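Anthranilate-CoA ligase (Stigmatella aurantiaca, PDB 4WV3) belongs to the ANL clan of AMP-binding enzymes, pairing a large N-terminal part with a smaller C-terminal domain, and holds 5'-O-[(S)-[(2-aminobenzoyl)oxy](hydroxy)phosphoryl]adenosine in its ligand pocket. Local coordinates at residues A[8-12]-A[13-17]; A[50-54]-A[55-59]; A[101-105]-A[106-110]; A[122-125]-A[126-130]; A[144-148]-A[149-153]. One frame throughout, in Å; residues are numbered along the deposited sequence.

Contact 1 (A[8-12]-A[13-17]); sequences LYYNA and VDILE
V13 gives its backbone N to the side-chain OD1 of N11, 3.0 Å away, forming an Asx turn, a capping bond in the turn that leads into the helix and lies within a type I beta turn from N11 to D14. With CG of N11 anti to the backbone N (chi1 -163°), the amide is carried beside the carbonyl carbon, where OD1 meets V13 N in the plane of the amide, on a lone pair. At its other end the amide gives ND2 to V81 O of helix 71-83, which fixes which way round it lies. The V13 branch CG1 rests near the same oxygen, 3.3 Å from N11 OD1. D14 closes the beta turn: its N reaches N11 O at 3.0 Å. Its CB lies 3.8 Å from CE1 of Y10, and the two side chains cross at about a right angle with ring and carboxylate planes 68° apart. Beyond, D14 OD2 pairs with R18. I15 follows with its N on A12 O at 3.1 Å, while A12 N is taken up by H189, so both polar backbone atoms of A12 have partners. The I15 side chain faces I229 and Y233 of helix 221-234, and its CD1 ends 3.9 Å from the phenolic OH of Y10.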
# COMPACT_ATOMS: atom_id res chain seq x y z
N LEU A 8 -18.76 10.31 19.49
CA LEU A 8 -19.19 11.12 18.36
C LEU A 8 -18.10 12.10 17.93
O LEU A 8 -17.90 12.34 16.74
CB LEU A 8 -20.48 11.88 18.70
CG LEU A 8 -21.15 12.62 17.54
CD1 LEU A 8 -21.59 11.65 16.46
CD2 LEU A 8 -22.32 13.44 18.04
N TYR A 9 -17.40 12.64 18.92
CA TYR A 9 -16.24 13.49 18.65
C TYR A 9 -14.96 12.73 18.95
O TYR A 9 -14.64 12.45 20.11
CB TYR A 9 -16.32 14.78 19.47
CG TYR A 9 -17.39 15.73 18.97
CD1 TYR A 9 -18.70 15.62 19.40
CD2 TYR A 9 -17.08 16.74 18.07
CE1 TYR A 9 -19.68 16.48 18.95
CE2 TYR A 9 -18.05 17.61 17.62
CZ TYR A 9 -19.35 17.48 18.06
OH TYR A 9 -20.32 18.35 17.61
N TYR A 10 -14.22 12.39 17.90
CA TYR A 10 -13.02 11.59 18.02
C TYR A 10 -11.88 12.18 17.19
O TYR A 10 -12.10 12.71 16.10
CB TYR A 10 -13.30 10.15 17.58
CG TYR A 10 -12.08 9.25 17.53
CD1 TYR A 10 -11.63 8.60 18.67
CD2 TYR A 10 -11.40 9.05 16.33
CE1 TYR A 10 -10.51 7.78 18.62
CE2 TYR A 10 -10.29 8.23 16.28
CZ TYR A 10 -9.85 7.60 17.43
OH TYR A 10 -8.74 6.78 17.38
N ASN A 11 -10.67 12.09 17.73
CA ASN A 11 -9.48 12.50 16.99
C ASN A 11 -8.51 11.34 16.86
O ASN A 11 -8.25 10.63 17.83
CB ASN A 11 -8.81 13.69 17.68
CG ASN A 11 -7.83 14.42 16.77
OD1 ASN A 11 -6.73 13.94 16.51
ND2 ASN A 11 -8.23 15.59 16.29
N ALA A 12 -7.97 11.15 15.66
CA ALA A 12 -7.11 10.01 15.36
C ALA A 12 -5.76 10.08 16.08
O ALA A 12 -4.97 9.13 16.02
CB ALA A 12 -6.91 9.87 13.86
N VAL A 13 -5.49 11.19 16.75
CA VAL A 13 -4.27 11.32 17.54
C VAL A 13 -4.35 10.40 18.75
O VAL A 13 -3.34 10.12 19.41
CB VAL A 13 -4.02 12.78 17.99
CG1 VAL A 13 -4.96 13.15 19.13
CG2 VAL A 13 -2.57 12.97 18.39
N ASP A 14 -5.55 9.92 19.04
CA ASP A 14 -5.76 8.97 20.13
C ASP A 14 -5.05 7.65 19.86
O ASP A 14 -4.71 6.93 20.79
CB ASP A 14 -7.26 8.73 20.36
CG ASP A 14 -7.52 7.78 21.51
OD1 ASP A 14 -7.41 8.22 22.68
OD2 ASP A 14 -7.83 6.60 21.26
N ILE A 15 -4.84 7.35 18.58
CA ILE A 15 -4.07 6.17 18.17
C ILE A 15 -2.72 6.16 18.88
O ILE A 15 -2.25 5.12 19.34
CB ILE A 15 -3.88 6.14 16.64
CG1 ILE A 15 -5.21 5.89 15.94
CG2 ILE A 15 -2.87 5.06 16.24
CD1 ILE A 15 -5.82 4.53 16.23
N LEU A 16 -2.11 7.34 18.97
CA LEU A 16 -0.87 7.52 19.71
C LEU A 16 -1.14 7.74 21.19
O LEU A 16 -0.46 7.16 22.05
CB LEU A 16 -0.09 8.71 19.14
CG LEU A 16 0.96 9.35 20.04
CD1 LEU A 16 2.12 8.40 20.30
CD2 LEU A 16 1.45 10.67 19.45
N GLU A 17 -2.13 8.57 21.50
CA GLU A 17 -2.36 9.03 22.87
C GLU A 17 -3.12 8.06 23.77
O GLU A 17 -3.33 8.34 24.95
CB GLU A 17 -3.03 10.41 22.87
CG GLU A 17 -2.15 11.51 22.28
CD GLU A 17 -2.76 12.89 22.44
OE1 GLU A 17 -3.86 12.99 23.02
OE2 GLU A 17 -2.13 13.87 21.99

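Contact 2 (A[50-54]-A[55-59]); sequences NALKG and LGVRF
The V57 side chain folds back onto the last turn of helix 38-54, where L52 receives it. Its CB lies 3.3 Å from L52 O and also faces L52 CB. From there CG2, set beside the V57 backbone N and anti to the carbonyl carbon, continues along L52: it passes the same carbonyl oxygen and ends 3.9 Å from L52 CD2. This apolar pairing across the helix end commonly accompanies a Schellman motif, and the backbone here forms one. V57 N bonds to L52 O at 2.9 Å, and G56 N bonds to K53 O at 2.9 Å. G56 carries the positive phi (86°) that reverses the chain, a conformation glycine adopts readily. L55 N makes two weak bonds, to A51 O and L52 O, while its CG sits 3.6 Å from A51 O. Water 1 donates to both K53 O and V57 O, the latter at 2.8 Å, and thereby ties the helix end to the outgoing chain. Its apolar residues pack inward: L52 on I80 and L83 of helix 71-83, A51, L52 and L55 on W151 of helix 148-152, and L52, L55 and V57 on V110 of strand 110-114. The chain then leads into strand 62-66, inside the five-stranded parallel sheet.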
# COMPACT_ATOMS: atom_id res chain seq x y z
N ASN A 50 1.59 22.96 17.45
CA ASN A 50 1.73 24.35 17.87
C ASN A 50 2.45 25.21 16.83
O ASN A 50 2.08 26.36 16.59
CB ASN A 50 2.47 24.44 19.21
CG ASN A 50 1.59 24.08 20.39
OD1 ASN A 50 0.42 24.43 20.43
ND2 ASN A 50 2.16 23.37 21.36
N ALA A 51 3.47 24.63 16.20
CA ALA A 51 4.24 25.35 15.19
C ALA A 51 3.40 25.63 13.94
O ALA A 51 3.58 26.65 13.28
CB ALA A 51 5.49 24.56 14.82
N LEU A 52 2.49 24.71 13.63
CA LEU A 52 1.59 24.89 12.49
C LEU A 52 0.60 26.01 12.75
O LEU A 52 0.18 26.71 11.82
CB LEU A 52 0.86 23.58 12.18
CG LEU A 52 1.71 22.48 11.54
CD1 LEU A 52 0.99 21.14 11.58
CD2 LEU A 52 2.08 22.85 10.11
N LYS A 53 0.21 26.19 14.01
CA LYS A 53 -0.68 27.28 14.39
C LYS A 53 0.00 28.62 14.14
O LYS A 53 -0.64 29.60 13.76
CB LYS A 53 -1.08 27.17 15.86
CG LYS A 53 -1.82 25.90 16.21
CD LYS A 53 -2.19 25.86 17.68
CE LYS A 53 -3.39 26.74 17.98
NZ LYS A 53 -4.64 26.20 17.36
N GLY A 54 1.32 28.66 14.36
CA GLY A 54 2.10 29.85 14.10
C GLY A 54 2.15 30.18 12.62
O GLY A 54 2.32 31.34 12.24
N LEU A 55 2.00 29.15 11.79
CA LEU A 55 1.96 29.33 10.35
C LEU A 55 0.52 29.57 9.87
O LEU A 55 0.27 29.72 8.67
CB LEU A 55 2.56 28.12 9.64
CG LEU A 55 4.03 27.82 9.95
CD1 LEU A 55 4.55 26.67 9.10
CD2 LEU A 55 4.89 29.07 9.75
N GLY A 56 -0.41 29.61 10.82
CA GLY A 56 -1.79 29.93 10.51
C GLY A 56 -2.64 28.76 10.07
O GLY A 56 -3.75 28.95 9.55
N VAL A 57 -2.14 27.54 10.26
CA VAL A 57 -2.87 26.34 9.87
C VAL A 57 -4.11 26.16 10.74
O VAL A 57 -4.05 26.30 11.96
CB VAL A 57 -1.99 25.08 9.96
CG1 VAL A 57 -2.79 23.84 9.62
CG2 VAL A 57 -0.78 25.21 9.05
N ARG A 58 -5.24 25.88 10.11
CA ARG A 58 -6.50 25.72 10.83
C ARG A 58 -7.13 24.35 10.61
O ARG A 58 -6.67 23.56 9.79
CB ARG A 58 -7.49 26.81 10.41
CG ARG A 58 -7.04 28.22 10.74
CD ARG A 58 -8.10 29.23 10.33
NE ARG A 58 -7.71 30.60 10.63
CZ ARG A 58 -8.45 31.66 10.36
NH1 ARG A 58 -9.63 31.52 9.77
NH2 ARG A 58 -8.01 32.88 10.66
N PHE A 59 -8.20 24.10 11.36
CA PHE A 59 -8.99 22.88 11.23
C PHE A 59 -9.53 22.75 9.81
O PHE A 59 -10.12 23.68 9.27
CB PHE A 59 -10.16 22.94 12.22
CG PHE A 59 -10.93 21.65 12.34
CD1 PHE A 59 -10.71 20.79 13.40
CD2 PHE A 59 -11.90 21.31 11.40
CE1 PHE A 59 -11.42 19.61 13.51
CE2 PHE A 59 -12.61 20.14 11.51
CZ PHE A 59 -12.37 19.28 12.57
O HOH W 1 -3.59 28.65 13.40

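Contact 3 (A[101-105]-A[106-110]); sequences YILRD and CRARV
The flat peptide carbonyl of L103 is met in its own plane by the N-H of A108, with A108 N 3.2 Å from L103 O. Together with a weak bond from R107 N to R104 O, this makes a Schellman motif ending helix 96-105, and R107 is its positive-phi residue (phi 53°). The bond from C106 N to I102 O, 3.1 Å, is the last ordinary i to i+4 bond of the helix. The D105 carboxylate is held from outside the segments, OD1 by H379 and OD2 by Y174. C106 places SG between its backbone N and carbonyl carbon (chi1 67°), which brings the sulfur back over the last turn, 3.3 Å from I102 O. Across the turn L103 CD2 approaches A108 CB at 4.2 Å. Water 2 donates to L103 O and to A108 O, at 2.9 Å from the latter, bridging the turn to the chain that leaves it. Around the motif, I102 and C106 pack on Y174 of strand 169-175, with L172 of the same strand also on C106. L103 lies on L128, and the chain passes into strand 110-114, where V110 pairs with G64 of strand 62-66.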
# COMPACT_ATOMS: atom_id res chain seq x y z
N TYR A 101 0.47 19.31 -9.20
CA TYR A 101 -0.95 18.99 -9.24
C TYR A 101 -1.49 18.75 -7.84
O TYR A 101 -2.52 19.31 -7.46
CB TYR A 101 -1.21 17.77 -10.11
CG TYR A 101 -2.64 17.28 -10.05
CD1 TYR A 101 -3.65 17.90 -10.77
CD2 TYR A 101 -2.99 16.19 -9.26
CE1 TYR A 101 -4.96 17.46 -10.71
CE2 TYR A 101 -4.30 15.74 -9.19
CZ TYR A 101 -5.28 16.38 -9.92
OH TYR A 101 -6.58 15.93 -9.86
N ILE A 102 -0.79 17.91 -7.08
CA ILE A 102 -1.22 17.54 -5.73
C ILE A 102 -1.34 18.75 -4.80
O ILE A 102 -2.38 18.96 -4.18
CB ILE A 102 -0.27 16.51 -5.10
CG1 ILE A 102 -0.36 15.18 -5.85
CG2 ILE A 102 -0.59 16.30 -3.63
CD1 ILE A 102 0.60 14.13 -5.35
N LEU A 103 -0.28 19.55 -4.73
CA LEU A 103 -0.25 20.69 -3.82
C LEU A 103 -1.28 21.76 -4.17
O LEU A 103 -1.80 22.45 -3.29
CB LEU A 103 1.16 21.30 -3.78
CG LEU A 103 2.24 20.38 -3.22
CD1 LEU A 103 3.58 21.09 -3.16
CD2 LEU A 103 1.84 19.86 -1.85
N ARG A 104 -1.58 21.89 -5.46
CA ARG A 104 -2.58 22.86 -5.90
C ARG A 104 -3.99 22.33 -5.65
O ARG A 104 -4.90 23.09 -5.32
CB ARG A 104 -2.41 23.16 -7.39
CG ARG A 104 -3.31 24.27 -7.91
CD ARG A 104 -3.42 24.23 -9.43
NE ARG A 104 -2.11 24.09 -10.07
CZ ARG A 104 -1.29 25.10 -10.34
NH1 ARG A 104 -1.64 26.34 -10.02
NH2 ARG A 104 -0.13 24.87 -10.92
N ASP A 105 -4.15 21.02 -5.80
CA ASP A 105 -5.46 20.39 -5.67
C ASP A 105 -5.96 20.37 -4.23
O ASP A 105 -7.16 20.39 -3.98
CB ASP A 105 -5.42 18.96 -6.24
CG ASP A 105 -6.79 18.31 -6.29
OD1 ASP A 105 -7.63 18.76 -7.10
OD2 ASP A 105 -7.01 17.35 -5.53
N CYS A 106 -5.03 20.36 -3.28
CA CYS A 106 -5.40 20.35 -1.86
C CYS A 106 -5.20 21.72 -1.21
O CYS A 106 -5.44 21.87 -0.01
CB CYS A 106 -4.63 19.26 -1.10
SG CYS A 106 -2.85 19.53 -0.96
N ARG A 107 -4.77 22.69 -2.00
CA ARG A 107 -4.57 24.07 -1.54
C ARG A 107 -3.66 24.16 -0.32
O ARG A 107 -3.92 24.94 0.60
CB ARG A 107 -5.91 24.75 -1.24
CG ARG A 107 -6.90 24.71 -2.39
CD ARG A 107 -8.12 25.58 -2.09
NE ARG A 107 -7.92 26.97 -2.48
CZ ARG A 107 -7.50 27.93 -1.67
NH1 ARG A 107 -7.22 27.66 -0.40
NH2 ARG A 107 -7.35 29.17 -2.12
N ALA A 108 -2.60 23.36 -0.31
CA ALA A 108 -1.69 23.31 0.83
C ALA A 108 -0.99 24.64 1.08
O ALA A 108 -0.26 25.14 0.22
CB ALA A 108 -0.66 22.20 0.64
N ARG A 109 -1.21 25.21 2.26
CA ARG A 109 -0.55 26.45 2.64
C ARG A 109 0.85 26.17 3.17
O ARG A 109 1.76 26.99 3.01
CB ARG A 109 -1.36 27.19 3.71
CG ARG A 109 -2.63 27.85 3.21
CD ARG A 109 -3.31 28.67 4.30
NE ARG A 109 -2.45 29.74 4.80
CZ ARG A 109 -1.75 29.69 5.93
NH1 ARG A 109 -1.80 28.61 6.70
NH2 ARG A 109 -1.00 30.73 6.29
N VAL A 110 1.02 25.02 3.81
CA VAL A 110 2.30 24.64 4.40
C VAL A 110 2.75 23.28 3.87
O VAL A 110 1.96 22.34 3.78
CB VAL A 110 2.21 24.60 5.94
CG1 VAL A 110 3.55 24.19 6.54
CG2 VAL A 110 1.77 25.94 6.49
O HOH W 2 -0.39 24.91 -2.69

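Contact 4 (A[122-125]-A[126-130]); sequences ESIR and GNLPM
R125 O accepts the backbone N-H of L128 at 3.1 Å, and one residue earlier I124 O accepts that of N127, with N127 N 3.2 Å away. The two bonds, each from residue i+3 to i, close overlapping beta turns. The I124 oxygen is further covered by carbon: L128 CG lies 3.4 Å from I124 O, and N127 CB comes to 3.7 Å from the same atom. L128 then reaches on to I124 itself, its CD1 4.2 Å from I124 CG1. With chi1 at 67°, CG1 is the branch of I124 that L128 CD1 touches, and the two side chains cross obliquely there. Water 3 accepts from G126 N and makes a weak bond to E122 O, joining the end of helix 118-122 to the turns. The R125 chain bends at chi2 and turns its guanidinium so that L128 O lies at the edge, near its plane, though NH1 remains 4.1 Å from L128 O. The firm partner of that group is E132 O, which NH2 reaches. The turns connect helix 118-122 to strand 133-137 and lean on helix 96-105: I124 touches P96, and N127 touches both E100 and R104.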
# COMPACT_ATOMS: atom_id res chain seq x y z
N GLU A 122 11.04 23.39 -5.61
CA GLU A 122 11.58 24.71 -5.88
C GLU A 122 11.27 25.18 -7.31
O GLU A 122 11.12 26.37 -7.56
CB GLU A 122 13.09 24.72 -5.64
CG GLU A 122 13.59 25.88 -4.79
CD GLU A 122 14.79 25.50 -3.93
OE1 GLU A 122 15.83 25.10 -4.50
OE2 GLU A 122 14.68 25.60 -2.69
N SER A 123 11.17 24.22 -8.23
CA SER A 123 10.95 24.54 -9.64
C SER A 123 9.47 24.66 -9.99
O SER A 123 9.11 24.99 -11.12
CB SER A 123 11.62 23.50 -10.54
OG SER A 123 11.02 22.22 -10.38
N ILE A 124 8.60 24.39 -9.02
CA ILE A 124 7.16 24.51 -9.21
C ILE A 124 6.57 25.49 -8.21
O ILE A 124 5.35 25.63 -8.10
CB ILE A 124 6.45 23.15 -9.06
CG1 ILE A 124 6.54 22.66 -7.61
CG2 ILE A 124 7.05 22.12 -10.02
CD1 ILE A 124 5.99 21.26 -7.40
N ARG A 125 7.45 26.18 -7.49
CA ARG A 125 7.06 27.10 -6.43
C ARG A 125 6.13 28.21 -6.92
O ARG A 125 5.13 28.53 -6.27
CB ARG A 125 8.30 27.72 -5.79
CG ARG A 125 8.35 27.63 -4.27
CD ARG A 125 7.15 28.31 -3.64
NE ARG A 125 7.34 28.54 -2.21
CZ ARG A 125 6.44 29.13 -1.43
NH1 ARG A 125 5.29 29.54 -1.95
NH2 ARG A 125 6.69 29.30 -0.14
N GLY A 126 6.47 28.80 -8.06
CA GLY A 126 5.70 29.89 -8.62
C GLY A 126 4.27 29.51 -8.98
O GLY A 126 3.37 30.35 -8.95
N ASN A 127 4.07 28.24 -9.33
CA ASN A 127 2.75 27.76 -9.73
C ASN A 127 1.89 27.34 -8.54
O ASN A 127 0.84 26.71 -8.72
CB ASN A 127 2.88 26.60 -10.72
CG ASN A 127 3.80 26.93 -11.87
OD1 ASN A 127 4.75 27.71 -11.73
ND2 ASN A 127 3.54 26.33 -13.03
N LEU A 128 2.32 27.69 -7.34
CA LEU A 128 1.58 27.36 -6.13
C LEU A 128 1.29 28.61 -5.32
O LEU A 128 2.03 28.94 -4.38
CB LEU A 128 2.37 26.35 -5.29
CG LEU A 128 2.70 25.04 -6.00
CD1 LEU A 128 3.57 24.16 -5.12
CD2 LEU A 128 1.42 24.31 -6.39
N PRO A 129 0.21 29.32 -5.67
CA PRO A 129 -0.14 30.61 -5.07
C PRO A 129 -0.55 30.50 -3.60
O PRO A 129 -0.45 31.47 -2.86
CB PRO A 129 -1.33 31.08 -5.92
CG PRO A 129 -1.93 29.82 -6.44
CD PRO A 129 -0.77 28.90 -6.69
N MET A 130 -1.02 29.32 -3.20
CA MET A 130 -1.47 29.12 -1.82
C MET A 130 -0.35 28.69 -0.89
O MET A 130 -0.42 28.91 0.32
CB MET A 130 -2.62 28.11 -1.77
CG MET A 130 -3.91 28.61 -2.40
SD MET A 130 -4.48 30.16 -1.68
CE MET A 130 -4.57 29.73 0.06
O HOH W 3 8.86 28.39 -9.04

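Contact 5 (A[144-148]-A[149-153]); sequences GYLSF and NDWIR
F148 CE2 lies 3.7 Å from I152 CD1, while the other branch of the isoleucine, CG2, lies over one face of the ring, offset toward its rim. A chi1 of 66° places CG1 and CD1 of I152 beside the ring. On the W151 side, F148 CD1 comes in at the indole edge, near its plane, 4.2 Å from W151 CE3. L146 reaches the same indole farther along, its CD1 3.8 Å from W151 CD1, the two side chains crossing at about a right angle. These groups are set by the passage from an edge strand of the five-stranded parallel sheet, 146-147, straight into helix 148-152. S147 occupies the N-cap position without a capping bond from its side chain. Its carbonyl receives a weak bond from W151 N, which shares its hydrogen weakly with F148 O as well, and I152 N gives F148 O a firmer bond at 3.1 Å. Farther out, W151 packs on V135 of strand 133-137, and F148 on E72, T75 and S76 of helix 71-83. At the surface R153 NH1 forms a salt bridge to the anti lone pair of D150 OD1, nearly in the guanidinium plane, and N149 O lies over one face of that guanidinium.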
# COMPACT_ATOMS: atom_id res chain seq x y z
N GLY A 144 16.85 30.30 3.80
CA GLY A 144 15.74 30.66 2.94
C GLY A 144 14.47 29.92 3.31
O GLY A 144 13.38 30.27 2.85
N TYR A 145 14.61 28.88 4.13
CA TYR A 145 13.46 28.09 4.56
C TYR A 145 13.49 27.84 6.06
O TYR A 145 14.51 28.05 6.72
CB TYR A 145 13.43 26.75 3.83
CG TYR A 145 13.29 26.86 2.33
CD1 TYR A 145 12.07 27.16 1.75
CD2 TYR A 145 14.39 26.66 1.50
CE1 TYR A 145 11.94 27.26 0.37
CE2 TYR A 145 14.27 26.76 0.13
CZ TYR A 145 13.04 27.06 -0.43
OH TYR A 145 12.92 27.16 -1.79
N LEU A 146 12.36 27.40 6.60
CA LEU A 146 12.29 26.97 7.98
C LEU A 146 12.82 25.55 8.10
O LEU A 146 12.32 24.64 7.43
CB LEU A 146 10.85 27.03 8.49
CG LEU A 146 10.18 28.40 8.56
CD1 LEU A 146 8.75 28.26 9.05
CD2 LEU A 146 10.97 29.34 9.46
N SER A 147 13.84 25.36 8.93
CA SER A 147 14.35 24.02 9.20
C SER A 147 13.50 23.38 10.29
O SER A 147 13.06 24.06 11.21
CB SER A 147 15.82 24.09 9.63
OG SER A 147 16.37 22.79 9.73
N PHE A 148 13.27 22.08 10.17
CA PHE A 148 12.35 21.36 11.05
C PHE A 148 12.65 21.53 12.54
O PHE A 148 11.77 21.91 13.31
CB PHE A 148 12.32 19.87 10.68
CG PHE A 148 11.28 19.09 11.43
CD1 PHE A 148 9.96 19.08 10.99
CD2 PHE A 148 11.61 18.36 12.56
CE1 PHE A 148 9.00 18.36 11.67
CE2 PHE A 148 10.65 17.64 13.24
CZ PHE A 148 9.34 17.64 12.80
N ASN A 149 13.89 21.25 12.94
CA ASN A 149 14.29 21.34 14.34
C ASN A 149 14.16 22.75 14.92
O ASN A 149 13.69 22.92 16.05
CB ASN A 149 15.70 20.81 14.55
CG ASN A 149 15.77 19.29 14.49
OD1 ASN A 149 14.78 18.61 14.74
ND2 ASN A 149 16.94 18.76 14.17
N ASP A 150 14.58 23.75 14.16
CA ASP A 150 14.50 25.14 14.59
C ASP A 150 13.05 25.60 14.64
O ASP A 150 12.69 26.52 15.38
CB ASP A 150 15.30 26.04 13.66
CG ASP A 150 16.76 25.65 13.57
OD1 ASP A 150 17.30 25.14 14.57
OD2 ASP A 150 17.37 25.84 12.49
N TRP A 151 12.21 24.94 13.85
CA TRP A 151 10.80 25.30 13.71
C TRP A 151 9.98 24.83 14.91
O TRP A 151 9.02 25.49 15.31
CB TRP A 151 10.26 24.72 12.41
CG TRP A 151 8.81 24.97 12.14
CD1 TRP A 151 8.18 26.18 12.12
CD2 TRP A 151 7.82 23.99 11.82
NE1 TRP A 151 6.85 26.00 11.83
CE2 TRP A 151 6.61 24.67 11.63
CE3 TRP A 151 7.85 22.60 11.68
CZ2 TRP A 151 5.42 24.01 11.31
CZ3 TRP A 151 6.67 21.94 11.36
CH2 TRP A 151 5.48 22.65 11.18
N ILE A 152 10.34 23.68 15.47
CA ILE A 152 9.60 23.09 16.57
C ILE A 152 10.23 23.39 17.93
O ILE A 152 9.64 23.12 18.97
CB ILE A 152 9.47 21.56 16.42
CG1 ILE A 152 10.84 20.90 16.55
CG2 ILE A 152 8.81 21.21 15.10
CD1 ILE A 152 10.80 19.39 16.53
N ARG A 153 11.44 23.94 17.91
CA ARG A 153 12.20 24.19 19.13
C ARG A 153 11.52 25.12 20.16
O ARG A 153 11.39 24.75 21.33
CB ARG A 153 13.62 24.67 18.82
CG ARG A 153 14.43 25.04 20.05
CD ARG A 153 15.90 25.23 19.72
NE ARG A 153 16.52 24.00 19.23
CZ ARG A 153 16.90 23.80 17.97
NH1 ARG A 153 16.73 24.76 17.07
NH2 ARG A 153 17.45 22.65 17.62

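Contact 1 is the most buried of the five and stands apart, its nearest atoms about 6 Å from contact 2. Contacts 2 to 5 are partly buried and frame the five-stranded parallel sheet. Contacts 1 and 5 begin helices, but a side chain does the capping in the first alone. Contacts 2 and 3 end helices with the same reversal, each bridged by a water, using glycine in one and arginine in the other. They join where R109 NH2 probably bonds to L55 O. Contacts 3 and 4 meet through apolar side chains of helix 96-105 and the turns, and contacts 4 and 5 through a probable E122–Y145 bond. Contact 5 is built mainly on aromatic side chains.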